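Local coordinates for SnoaL-like domain-containing protein (Kribbella flavida, PDB 4LMI), which is of unknown function but has a SnoaL-like domain of the NTF2 superfamily and may act as a ketosteroid isomerase, at residues A12-Y17 / A79-N84; E46-T49 / D53-R56. All coordinates share one frame; numbering follows the deposited sequence. Where two conformers were deposited one is given.

Contact 1: A12-Y17 / A79-N84; sequences ALARKY and AAVSVN
No flat group lies between A14 and its two partners, A79 and V81: three aliphatic side chains join helix 6-22 to strand 78-87 of the curved sheet, the helix-on-sheet packing of the NTF2-like alpha+beta fold. The one ring in the two segments is that of Y17, one turn further along the helix. It turns to other company, meeting F29 with the ring planes at about 50° and touching V105 and V108 of strand 104-111.

At the contact itself the two backbones come to 6.7 Å between the CA atoms of A14 and A79, a close approach consistent with the small side chains on both sides. A79 CB points almost straight at A14 CB, which lies 3.9 Å away and meets it somewhat off its own bond direction. L98, paired with A79 through the backbone, touches A14 too. A80 and S82, between and beyond the residues that meet the helix, pack against A80 and F97 of the second subunit, so the strand lies between helix and dimer interface. V81 holds CG1 anti to its backbone N (chi1 -177°), which sets CG2 beside that nitrogen and 4.3 Å from A14 CB.

Contact 2: E46-T49 / D53-R56; sequences ERIT and DYLR
I48 drives its CG2 methyl against the backbone of Y54 and the CB of D53, and this is the tight half of the contact. With CG2 anti to the backbone N of I48 (chi1 -60°), the methyl is 3.5 Å from Y54 N and 3.7 Å from D53 CB, with Y54 CB slightly further off. The other branch ends in CD1, at the edge of the Y54 ring and near its plane. That ring meets Y39, and its hydroxyl is hydrogen-bonded to that of Y17. Strand 46-49 leads into helix 51-59 through a single residue, a compact beta-alpha connection at the margin of the NTF2-like sheet within this chain, which the second subunit extends; L125 of that subunit packs on both I48 and D53.

The T49 and D53 side is looser and wetter. D53 CB stays 3.9 Å from T49 O, and a water spans the gap, donating to T49 O at 2.9 Å and accepting from D53 N at 2.7 Å. D53 N lies in the first helical turn, where no preceding helical carbonyl is available, so the water can take its N-H and pass the bond on to T49 O.

Overall arrangement
From the N terminus, the chain enters helix 6-22, whose residues 12-17 meet strand 78-87 in contact 1, closing a loop with 61 residues between its segments. Contact 2 closes within that loop and much more locally, where strand 46-49 passes into helix 51-59 with one residue between them. The two do not cross: one encloses the other. The centre of contact 1 lies about 6 Å from the centre of the folded chain and that of contact 2 about 14 Å from it, on strand 46-49, outermost within this chain; the two contact centres are about 18 Å apart. Both rest on the same mixed sheet, and the Y17–Y54 hydroxyl pair joins their helices directly. Each also reaches the second subunit, with which E46 and R47 continue the sheet by antiparallel pairing.

Contact 1: A12-Y17 / A79-N84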
loop_
_atom_site.group_PDB
_atom_site.type_symbol
_atom_site.label_atom_id
_atom_site.label_comp_id
_atom_site.label_asym_id
_atom_site.label_seq_id
_atom_site.Cartn_x
_atom_site.Cartn_y
_atom_site.Cartn_z
ATOM N N ALA B 12 -13.278 5.289 -10.727
ATOM C CA ALA B 12 -13.612 4.644 -11.996
ATOM C C ALA B 12 -12.353 4.382 -12.819
ATOM O O ALA B 12 -12.213 3.310 -13.427
ATOM C CB ALA B 12 -14.607 5.493 -12.787
ATOM N N LEU B 13 -11.426 5.343 -12.816
ATOM C CA LEU B 13 -10.210 5.206 -13.603
ATOM C C LEU B 13 -9.283 4.115 -13.048
ATOM O O LEU B 13 -8.732 3.327 -13.820
ATOM C CB LEU B 13 -9.481 6.550 -13.739
ATOM C CG LEU B 13 -8.245 6.571 -14.652
ATOM C CD1 LEU B 13 -8.607 6.259 -16.098
ATOM C CD2 LEU B 13 -7.539 7.914 -14.565
ATOM N N ALA B 14 -9.127 4.066 -11.725
ATOM C CA ALA B 14 -8.321 3.018 -11.067
ATOM C C ALA B 14 -8.875 1.628 -11.360
ATOM O O ALA B 14 -8.112 0.687 -11.602
ATOM C CB ALA B 14 -8.253 3.248 -9.565
ATOM N N ARG B 15 -10.201 1.498 -11.329
ATOM C CA ARG B 15 -10.841 0.223 -11.657
ATOM C C ARG B 15 -10.509 -0.194 -13.095
ATOM O O ARG B 15 -10.132 -1.347 -13.339
ATOM C CB ARG B 15 -12.363 0.283 -11.414
ATOM C CG ARG B 15 -13.102 -1.016 -11.718
ATOM C CD ARG B 15 -12.685 -2.155 -10.790
ATOM N NE ARG B 15 -13.105 -1.913 -9.408
ATOM C CZ ARG B 15 -12.867 -2.731 -8.385
ATOM N NH1 ARG B 15 -12.200 -3.865 -8.572
ATOM N NH2 ARG B 15 -13.297 -2.406 -7.171
ATOM N N LYS B 16 -10.639 0.749 -14.030
ATOM C CA LYS B 16 -10.345 0.503 -15.445
ATOM C C LYS B 16 -8.877 0.153 -15.689
ATOM O O LYS B 16 -8.567 -0.692 -16.534
ATOM C CB LYS B 16 -10.749 1.705 -16.300
ATOM C CG LYS B 16 -12.246 1.833 -16.512
ATOM C CD LYS B 16 -12.572 2.799 -17.641
ATOM C CE LYS B 16 -14.066 3.069 -17.725
ATOM N NZ LYS B 16 -14.575 3.800 -16.531
ATOM N N TYR B 17 -7.985 0.812 -14.954
ATOM C CA TYR B 17 -6.542 0.555 -15.057
ATOM C C TYR B 17 -6.251 -0.917 -14.758
ATOM O O TYR B 17 -5.573 -1.600 -15.535
ATOM C CB TYR B 17 -5.771 1.487 -14.115
ATOM C CG TYR B 17 -4.291 1.197 -13.984
ATOM C CD1 TYR B 17 -3.829 0.238 -13.080
ATOM C CD2 TYR B 17 -3.349 1.904 -14.735
ATOM C CE1 TYR B 17 -2.477 -0.028 -12.947
ATOM C CE2 TYR B 17 -1.988 1.647 -14.606
ATOM C CZ TYR B 17 -1.563 0.680 -13.707
ATOM O OH TYR B 17 -0.227 0.413 -13.561
ATOM N N ALA B 79 -5.355 7.215 -5.826
ATOM C CA ALA B 79 -5.913 5.896 -5.529
ATOM C C ALA B 79 -4.859 5.015 -4.869
ATOM O O ALA B 79 -3.663 5.158 -5.133
ATOM C CB ALA B 79 -6.439 5.229 -6.798
ATOM N N ALA B 80 -5.305 4.127 -3.985
ATOM C CA ALA B 80 -4.449 3.060 -3.463
ATOM C C ALA B 80 -5.196 1.758 -3.673
ATOM O O ALA B 80 -6.362 1.630 -3.286
ATOM C CB ALA B 80 -4.145 3.271 -1.992
ATOM N N VAL B 81 -4.531 0.798 -4.303
ATOM C CA VAL B 81 -5.181 -0.443 -4.692
ATOM C C VAL B 81 -4.301 -1.599 -4.251
ATOM O O VAL B 81 -3.098 -1.610 -4.522
ATOM C CB VAL B 81 -5.394 -0.507 -6.222
ATOM C CG1 VAL B 81 -6.141 -1.774 -6.620
ATOM C CG2 VAL B 81 -6.127 0.734 -6.734
ATOM N N SER B 82 -4.886 -2.560 -3.544
ATOM C CA SER B 82 -4.174 -3.801 -3.286
ATOM C C SER B 82 -4.726 -4.876 -4.201
ATOM O O SER B 82 -5.919 -4.884 -4.519
ATOM C CB SER B 82 -4.249 -4.224 -1.814
ATOM O OG SER B 82 -5.584 -4.456 -1.418
ATOM N N VAL B 83 -3.836 -5.757 -4.649
ATOM C CA VAL B 83 -4.202 -6.872 -5.508
ATOM C C VAL B 83 -3.578 -8.165 -4.993
ATOM O O VAL B 83 -2.476 -8.155 -4.419
ATOM C CB VAL B 83 -3.782 -6.647 -6.989
ATOM C CG1 VAL B 83 -4.447 -5.404 -7.570
ATOM C CG2 VAL B 83 -2.262 -6.552 -7.128
ATOM N N ASN B 84 -4.299 -9.269 -5.167
ATOM C CA ASN B 84 -3.684 -10.583 -5.083
ATOM C C ASN B 84 -3.146 -10.953 -6.452
ATOM O O ASN B 84 -3.882 -10.976 -7.433
ATOM C CB ASN B 84 -4.667 -11.640 -4.573
ATOM C CG ASN B 84 -4.879 -11.563 -3.072
ATOM O OD1 ASN B 84 -4.055 -11.005 -2.335
ATOM N ND2 ASN B 84 -5.986 -12.123 -2.608
#

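Contact 2: E46-T49 / D53-R56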
loop_
_atom_site.group_PDB
_atom_site.type_symbol
_atom_site.label_atom_id
_atom_site.label_comp_id
_atom_site.label_asym_id
_atom_site.label_seq_id
_atom_site.Cartn_x
_atom_site.Cartn_y
_atom_site.Cartn_z
ATOM N N GLU B 46 13.726 1.306 -9.492
ATOM C CA GLU B 46 13.484 1.388 -10.926
ATOM C C GLU B 46 12.428 2.430 -11.226
ATOM O O GLU B 46 11.470 2.596 -10.463
ATOM C CB GLU B 46 13.014 0.048 -11.478
ATOM C CG GLU B 46 14.108 -0.986 -11.632
ATOM C CD GLU B 46 13.550 -2.336 -12.013
ATOM O OE1 GLU B 46 13.952 -2.862 -13.067
ATOM O OE2 GLU B 46 12.701 -2.867 -11.264
ATOM N N ARG B 47 12.615 3.125 -12.344
ATOM C CA ARG B 47 11.640 4.080 -12.845
ATOM C C ARG B 47 11.465 3.866 -14.339
ATOM O O ARG B 47 12.438 3.603 -15.054
ATOM C CB ARG B 47 12.106 5.512 -12.584
ATOM C CG ARG B 47 11.124 6.590 -13.034
ATOM C CD ARG B 47 11.816 7.932 -13.154
ATOM N NE ARG B 47 12.310 8.393 -11.868
ATOM C CZ ARG B 47 13.170 9.394 -11.702
ATOM N NH1 ARG B 47 13.660 10.054 -12.750
ATOM N NH2 ARG B 47 13.549 9.727 -10.478
ATOM N N ILE B 48 10.225 3.969 -14.805
ATOM C CA ILE B 48 9.945 4.023 -16.239
ATOM C C ILE B 48 9.197 5.318 -16.524
ATOM O O ILE B 48 8.232 5.642 -15.824
ATOM C CB ILE B 48 9.124 2.805 -16.720
ATOM C CG1 ILE B 48 9.900 1.508 -16.448
ATOM C CG2 ILE B 48 8.797 2.935 -18.205
ATOM C CD1 ILE B 48 9.096 0.235 -16.583
ATOM N N THR B 49 9.650 6.066 -17.530
ATOM C CA THR B 49 9.007 7.335 -17.886
ATOM C C THR B 49 8.460 7.317 -19.309
ATOM O O THR B 49 9.125 6.865 -20.244
ATOM C CB THR B 49 9.956 8.546 -17.739
ATOM O OG1 THR B 49 11.138 8.328 -18.513
ATOM C CG2 THR B 49 10.336 8.775 -16.284
ATOM N N ASP B 53 7.321 3.582 -23.248
ATOM C CA ASP B 53 8.165 2.636 -22.512
ATOM C C ASP B 53 7.388 1.827 -21.482
ATOM O O ASP B 53 7.635 0.634 -21.317
ATOM C CB ASP B 53 9.350 3.342 -21.850
ATOM C CG ASP B 53 10.415 3.761 -22.848
ATOM O OD1 ASP B 53 10.306 3.411 -24.040
ATOM O OD2 ASP B 53 11.367 4.451 -22.435
ATOM N N TYR B 54 6.440 2.472 -20.802
ATOM C CA TYR B 54 5.655 1.785 -19.785
ATOM C C TYR B 54 4.775 0.706 -20.415
ATOM O O TYR B 54 4.682 -0.404 -19.887
ATOM C CB TYR B 54 4.848 2.764 -18.923
ATOM C CG TYR B 54 4.122 2.087 -17.774
ATOM C CD1 TYR B 54 4.803 1.248 -16.887
ATOM C CD2 TYR B 54 2.758 2.284 -17.577
ATOM C CE1 TYR B 54 4.139 0.616 -15.844
ATOM C CE2 TYR B 54 2.087 1.670 -16.530
ATOM C CZ TYR B 54 2.780 0.839 -15.667
ATOM O OH TYR B 54 2.106 0.228 -14.635
ATOM N N LEU B 55 4.179 1.020 -21.566
ATOM C CA LEU B 55 3.363 0.048 -22.294
ATOM C C LEU B 55 4.206 -1.162 -22.698
ATOM O O LEU B 55 3.806 -2.303 -22.474
ATOM C CB LEU B 55 2.690 0.689 -23.519
ATOM C CG LEU B 55 1.775 -0.210 -24.364
ATOM C CD1 LEU B 55 0.625 -0.797 -23.548
ATOM C CD2 LEU B 55 1.251 0.539 -25.583
ATOM N N ARG B 56 5.380 -0.902 -23.268
ATOM C CA ARG B 56 6.321 -1.959 -23.656
ATOM C C ARG B 56 6.703 -2.869 -22.488
ATOM O O ARG B 56 6.723 -4.090 -22.640
ATOM C CB ARG B 56 7.585 -1.366 -24.285
ATOM C CG ARG B 56 7.387 -0.785 -25.674
ATOM C CD ARG B 56 8.715 -0.625 -26.398
ATOM N NE ARG B 56 9.193 -1.896 -26.943
ATOM C CZ ARG B 56 10.399 -2.088 -27.477
ATOM N NH1 ARG B 56 11.278 -1.093 -27.539
ATOM N NH2 ARG B 56 10.730 -3.283 -27.946
HETATM O O HOH W 1 8.346 6.109 -22.951
#